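Local coordinates for protein aminopeptidase C (Lactobacillus rhamnosus, PDB 4K7C) that probably removes amino acids from the N-termini of peptides as a cysteine aminopeptidase of the papain-like clan, at residues A[361-373]-A[378-390]. Numbering follows the deposited sequence. Where two conformers were deposited one is given.
Sequences LMTHAMVLTGVDL and PTKWKVENSWGEK
Val367 and Glu384 form an antiparallel hydrogen-bonded pair in the β-hairpin of strands 364-374 and 377-384, part of the β-rich half of a papain-like fold; Glu384 N reaches Val367 O at 2.7 Å, whereas the return bond is weak. Farther along, Lys382 bonds to two consecutive residues, accepting from Thr369 N and donating to Gly370 O, and the backbone of Asp372 donates from N to Lys380 O and accepts at O from Thr379 N.

Where the hairpin opens, His364 NE2 donates to Asn385 OD1 (2.8 Å) almost straight, at 170°. The acceptor sits at the edge of the imidazole, in its plane, while the amide is turned 56° from it. With CG anti to the backbone N (chi1 -170°), the His364 side chain reaches Asn385 and also touches Cys70 on helix 70-87, an arrangement consistent with the Cys-His-Asn catalytic triad of papain-like peptidases. Ser386 N gives Asn385 OD1 a second bond (2.8 Å), Trp387 puts CZ2 over one imidazole face, its plane near parallel to that of the imidazole but slid so far that the rings barely overlap, and the selenium of selenomethionine Met366 packs 3.5 Å from Asn385 CG. An alanine in place of Asn385 would probably leave His364 NE2 without its acceptor and the imidazole freer to turn.

Beyond this site, Val367 and Glu384 project from one face of the hairpin, where Glu384 meets Arg80 and His81; Lys382, on the same face, shares a water with Thr369 OG1 and pairs with Glu55. On the opposite face the side chains meet through apolar atoms: Leu368 CD2 lies near Val383 CG2, and Val371 CG2 sits over the six-membered ring of Trp381 in a CH-pi contact, 3.6 Å from its centroid.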
loop_
_atom_site.group_PDB
_atom_site.type_symbol
_atom_site.label_atom_id
_atom_site.label_comp_id
_atom_site.label_asym_id
_atom_site.label_seq_id
_atom_site.Cartn_x
_atom_site.Cartn_y
_atom_site.Cartn_z
ATOM N N LEU A 361 5.747 -5.402 -36.820
ATOM C CA LEU A 361 4.689 -6.295 -37.360
ATOM C C LEU A 361 3.467 -6.058 -36.448
ATOM O O LEU A 361 3.557 -5.258 -35.490
ATOM C CB LEU A 361 5.102 -7.748 -37.473
ATOM C CG LEU A 361 5.901 -8.411 -36.357
ATOM C CD1 LEU A 361 5.114 -8.390 -35.091
ATOM C CD2 LEU A 361 6.238 -9.842 -36.674
HETATM N N MSE A 362 2.273 -6.579 -36.786
HETATM C CA MSE A 362 1.107 -6.416 -35.869
HETATM C C MSE A 362 1.336 -7.216 -34.622
HETATM O O MSE A 362 1.689 -8.375 -34.692
HETATM C CB MSE A 362 -0.285 -6.837 -36.439
HETATM C CG MSE A 362 -1.335 -7.038 -35.315
HETATM SE SE MSE A 362 -3.069 -7.613 -36.107
HETATM C CE MSE A 362 -4.414 -7.421 -34.760
ATOM N N THR A 363 1.167 -6.576 -33.475
ATOM C CA THR A 363 1.335 -7.159 -32.180
ATOM C C THR A 363 0.058 -7.002 -31.308
ATOM O O THR A 363 -0.052 -7.642 -30.268
ATOM C CB THR A 363 2.502 -6.542 -31.413
ATOM O OG1 THR A 363 2.178 -5.174 -31.156
ATOM C CG2 THR A 363 3.818 -6.656 -32.208
ATOM N N HIS A 364 -0.878 -6.143 -31.702
ATOM C CA HIS A 364 -2.045 -5.817 -30.849
ATOM C C HIS A 364 -3.224 -5.366 -31.738
ATOM O O HIS A 364 -3.079 -4.663 -32.725
ATOM C CB HIS A 364 -1.643 -4.728 -29.831
ATOM C CG HIS A 364 -2.665 -4.462 -28.756
ATOM N ND1 HIS A 364 -3.289 -5.475 -28.048
ATOM C CD2 HIS A 364 -3.152 -3.297 -28.249
ATOM C CE1 HIS A 364 -4.137 -4.943 -27.170
ATOM N NE2 HIS A 364 -4.064 -3.626 -27.269
ATOM N N ALA A 365 -4.418 -5.782 -31.367
ATOM C CA ALA A 365 -5.658 -5.429 -32.082
ATOM C C ALA A 365 -6.404 -4.483 -31.131
ATOM O O ALA A 365 -6.525 -4.770 -29.906
ATOM C CB ALA A 365 -6.544 -6.690 -32.318
HETATM N N MSE A 366 -6.954 -3.439 -31.706
HETATM C CA MSE A 366 -7.786 -2.468 -31.003
HETATM C C MSE A 366 -8.901 -2.079 -31.972
HETATM O O MSE A 366 -9.071 -2.674 -33.017
HETATM C CB MSE A 366 -6.961 -1.282 -30.426
HETATM C CG MSE A 366 -5.892 -1.783 -29.442
HETATM SE SE MSE A 366 -4.772 -0.291 -28.771
HETATM C CE MSE A 366 -3.752 0.080 -30.402
ATOM N N VAL A 367 -9.653 -1.028 -31.617
ATOM C CA VAL A 367 -10.783 -0.564 -32.360
ATOM C C VAL A 367 -10.694 0.983 -32.519
ATOM O O VAL A 367 -10.503 1.711 -31.545
ATOM C CB VAL A 367 -12.125 -1.007 -31.660
ATOM C CG1 VAL A 367 -13.339 -0.403 -32.390
ATOM C CG2 VAL A 367 -12.238 -2.478 -31.524
ATOM N N LEU A 368 -10.816 1.435 -33.762
ATOM C CA LEU A 368 -11.060 2.855 -34.061
ATOM C C LEU A 368 -12.498 3.210 -33.797
ATOM O O LEU A 368 -13.410 2.555 -34.343
ATOM C CB LEU A 368 -10.721 3.196 -35.539
ATOM C CG LEU A 368 -9.327 2.650 -35.925
ATOM C CD1 LEU A 368 -9.171 2.750 -37.407
ATOM C CD2 LEU A 368 -8.164 3.454 -35.299
ATOM N N THR A 369 -12.672 4.250 -33.002
ATOM C CA THR A 369 -14.010 4.770 -32.608
ATOM C C THR A 369 -14.217 6.248 -32.865
ATOM O O THR A 369 -15.226 6.804 -32.506
ATOM C CB THR A 369 -14.379 4.419 -31.157
ATOM O OG1 THR A 369 -13.616 5.241 -30.250
ATOM C CG2 THR A 369 -14.162 2.862 -30.854
ATOM N N GLY A 370 -13.312 6.837 -33.627
ATOM C CA GLY A 370 -13.344 8.284 -33.885
ATOM C C GLY A 370 -12.132 8.644 -34.717
ATOM O O GLY A 370 -11.165 7.864 -34.828
ATOM N N VAL A 371 -12.248 9.807 -35.349
ATOM C CA VAL A 371 -11.191 10.425 -36.181
ATOM C C VAL A 371 -11.436 11.886 -36.224
ATOM O O VAL A 371 -12.587 12.294 -36.303
ATOM C CB VAL A 371 -11.076 9.768 -37.617
ATOM C CG1 VAL A 371 -12.325 10.038 -38.474
ATOM C CG2 VAL A 371 -9.754 10.161 -38.250
ATOM N N ASP A 372 -10.388 12.686 -36.016
ATOM C CA ASP A 372 -10.453 14.131 -36.092
ATOM C C ASP A 372 -10.028 14.440 -37.507
ATOM O O ASP A 372 -8.861 14.152 -37.954
ATOM C CB ASP A 372 -9.476 14.794 -35.101
ATOM C CG ASP A 372 -9.812 16.239 -34.819
ATOM O OD1 ASP A 372 -10.996 16.606 -34.870
ATOM O OD2 ASP A 372 -8.878 16.999 -34.468
ATOM N N LEU A 373 -10.948 15.145 -38.168
ATOM C CA LEU A 373 -10.693 15.605 -39.551
ATOM C C LEU A 373 -10.589 17.136 -39.559
ATOM O O LEU A 373 -11.525 17.825 -39.148
ATOM C CB LEU A 373 -11.893 15.180 -40.424
ATOM C CG LEU A 373 -12.114 13.692 -40.608
ATOM C CD1 LEU A 373 -13.349 13.536 -41.531
ATOM C CD2 LEU A 373 -10.932 12.947 -41.173
ATOM N N PRO A 378 -7.211 13.505 -41.869
ATOM C CA PRO A 378 -7.190 13.003 -40.491
ATOM C C PRO A 378 -5.970 13.500 -39.729
ATOM O O PRO A 378 -4.858 13.475 -40.279
ATOM C CB PRO A 378 -7.118 11.508 -40.701
ATOM C CG PRO A 378 -6.496 11.332 -42.046
ATOM C CD PRO A 378 -7.170 12.421 -42.829
ATOM N N THR A 379 -6.140 14.003 -38.507
ATOM C CA THR A 379 -4.929 14.373 -37.703
ATOM C C THR A 379 -4.606 13.361 -36.593
ATOM O O THR A 379 -3.446 13.263 -36.139
ATOM C CB THR A 379 -5.142 15.793 -37.130
ATOM O OG1 THR A 379 -6.316 15.798 -36.331
ATOM C CG2 THR A 379 -5.283 16.804 -38.255
ATOM N N LYS A 380 -5.672 12.726 -36.108
ATOM C CA LYS A 380 -5.624 11.825 -34.988
ATOM C C LYS A 380 -6.891 10.961 -34.965
ATOM O O LYS A 380 -7.886 11.326 -35.540
ATOM C CB LYS A 380 -5.424 12.526 -33.633
ATOM C CG LYS A 380 -6.353 13.645 -33.331
ATOM C CD LYS A 380 -5.854 14.571 -32.228
ATOM C CE LYS A 380 -6.842 15.690 -31.914
ATOM N NZ LYS A 380 -6.161 16.518 -30.886
ATOM N N TRP A 381 -6.730 9.773 -34.357
ATOM C CA TRP A 381 -7.706 8.702 -34.377
ATOM C C TRP A 381 -7.951 8.311 -32.933
ATOM O O TRP A 381 -7.011 8.243 -32.085
ATOM C CB TRP A 381 -7.141 7.489 -35.087
ATOM C CG TRP A 381 -6.726 7.766 -36.520
ATOM C CD1 TRP A 381 -5.561 8.325 -36.923
ATOM C CD2 TRP A 381 -7.423 7.362 -37.706
ATOM N NE1 TRP A 381 -5.538 8.447 -38.321
ATOM C CE2 TRP A 381 -6.679 7.854 -38.810
ATOM C CE3 TRP A 381 -8.699 6.750 -37.945
ATOM C CZ2 TRP A 381 -7.102 7.692 -40.125
ATOM C CZ3 TRP A 381 -9.085 6.535 -39.246
ATOM C CH2 TRP A 381 -8.310 7.028 -40.323
ATOM N N LYS A 382 -9.221 8.032 -32.639
ATOM C CA LYS A 382 -9.632 7.612 -31.326
ATOM C C LYS A 382 -9.644 6.097 -31.253
ATOM O O LYS A 382 -10.217 5.380 -32.118
ATOM C CB LYS A 382 -10.990 8.170 -30.939
ATOM C CG LYS A 382 -11.492 7.755 -29.572
ATOM C CD LYS A 382 -12.832 8.387 -29.207
ATOM C CE LYS A 382 -13.057 8.242 -27.703
ATOM N NZ LYS A 382 -14.468 8.408 -27.307
ATOM N N VAL A 383 -9.046 5.582 -30.195
ATOM C CA VAL A 383 -8.745 4.146 -30.112
ATOM C C VAL A 383 -9.309 3.525 -28.842
ATOM O O VAL A 383 -8.941 3.910 -27.708
ATOM C CB VAL A 383 -7.224 3.894 -30.165
ATOM C CG1 VAL A 383 -6.847 2.406 -29.979
ATOM C CG2 VAL A 383 -6.750 4.374 -31.452
ATOM N N GLU A 384 -10.190 2.566 -29.009
ATOM C CA GLU A 384 -10.642 1.797 -27.863
ATOM C C GLU A 384 -9.691 0.690 -27.555
ATOM O O GLU A 384 -9.467 -0.219 -28.377
ATOM C CB GLU A 384 -12.086 1.199 -28.055
ATOM C CG GLU A 384 -12.503 0.348 -26.834
ATOM C CD GLU A 384 -13.880 -0.253 -26.989
ATOM O OE1 GLU A 384 -14.388 -0.201 -28.134
ATOM O OE2 GLU A 384 -14.358 -0.891 -26.040
ATOM N N ASN A 385 -9.094 0.745 -26.350
ATOM C CA ASN A 385 -8.186 -0.307 -25.925
ATOM C C ASN A 385 -8.934 -1.252 -25.004
ATOM O O ASN A 385 -10.081 -1.006 -24.723
ATOM C CB ASN A 385 -6.894 0.214 -25.266
ATOM C CG ASN A 385 -5.686 -0.738 -25.451
ATOM O OD1 ASN A 385 -5.788 -1.896 -25.855
ATOM N ND2 ASN A 385 -4.504 -0.213 -25.148
ATOM N N SER A 386 -8.296 -2.368 -24.656
ATOM C CA SER A 386 -8.904 -3.470 -23.854
ATOM C C SER A 386 -8.022 -3.790 -22.645
ATOM O O SER A 386 -7.797 -4.960 -22.249
ATOM C CB SER A 386 -9.129 -4.735 -24.721
ATOM O OG SER A 386 -7.954 -5.180 -25.393
ATOM N N TRP A 387 -7.458 -2.726 -22.059
ATOM C CA TRP A 387 -6.588 -2.845 -20.899
ATOM C C TRP A 387 -7.205 -2.249 -19.660
ATOM O O TRP A 387 -6.478 -1.948 -18.681
ATOM C CB TRP A 387 -5.228 -2.145 -21.168
ATOM C CG TRP A 387 -4.422 -2.782 -22.207
ATOM C CD1 TRP A 387 -4.601 -4.046 -22.787
ATOM C CD2 TRP A 387 -3.250 -2.202 -22.869
ATOM N NE1 TRP A 387 -3.614 -4.240 -23.724
ATOM C CE2 TRP A 387 -2.806 -3.127 -23.824
ATOM C CE3 TRP A 387 -2.569 -0.992 -22.727
ATOM C CZ2 TRP A 387 -1.669 -2.914 -24.604
ATOM C CZ3 TRP A 387 -1.440 -0.727 -23.563
ATOM C CH2 TRP A 387 -1.027 -1.675 -24.509
ATOM N N GLY A 388 -8.522 -2.025 -19.695
ATOM C CA GLY A 388 -9.294 -1.407 -18.610
ATOM C C GLY A 388 -9.093 0.106 -18.582
ATOM O O GLY A 388 -8.376 0.728 -19.431
ATOM N N GLU A 389 -9.673 0.693 -17.571
ATOM C CA GLU A 389 -9.872 2.177 -17.517
ATOM C C GLU A 389 -8.736 2.981 -16.916
ATOM O O GLU A 389 -8.782 4.219 -16.973
ATOM C CB GLU A 389 -11.111 2.548 -16.703
ATOM C CG GLU A 389 -12.395 2.057 -17.271
ATOM C CD GLU A 389 -13.619 2.613 -16.578
ATOM O OE1 GLU A 389 -13.607 2.716 -15.296
ATOM O OE2 GLU A 389 -14.603 2.897 -17.325
ATOM N N LYS A 390 -7.733 2.318 -16.362
ATOM C CA LYS A 390 -6.665 3.059 -15.706
ATOM C C LYS A 390 -5.458 3.405 -16.565
ATOM O O LYS A 390 -4.426 3.843 -16.007
ATOM C CB LYS A 390 -6.217 2.279 -14.492
ATOM C CG LYS A 390 -7.353 2.183 -13.461
ATOM C CD LYS A 390 -6.913 1.291 -12.313
ATOM C CE LYS A 390 -7.847 1.537 -11.122
ATOM N NZ LYS A 390 -7.780 0.407 -10.151
HETATM O O HOH W 1 -8.229 -4.319 -27.851
HETATM O O HOH W 2 -15.686 6.358 -28.869
HETATM O O HOH W 3 -5.946 18.056 -34.781
#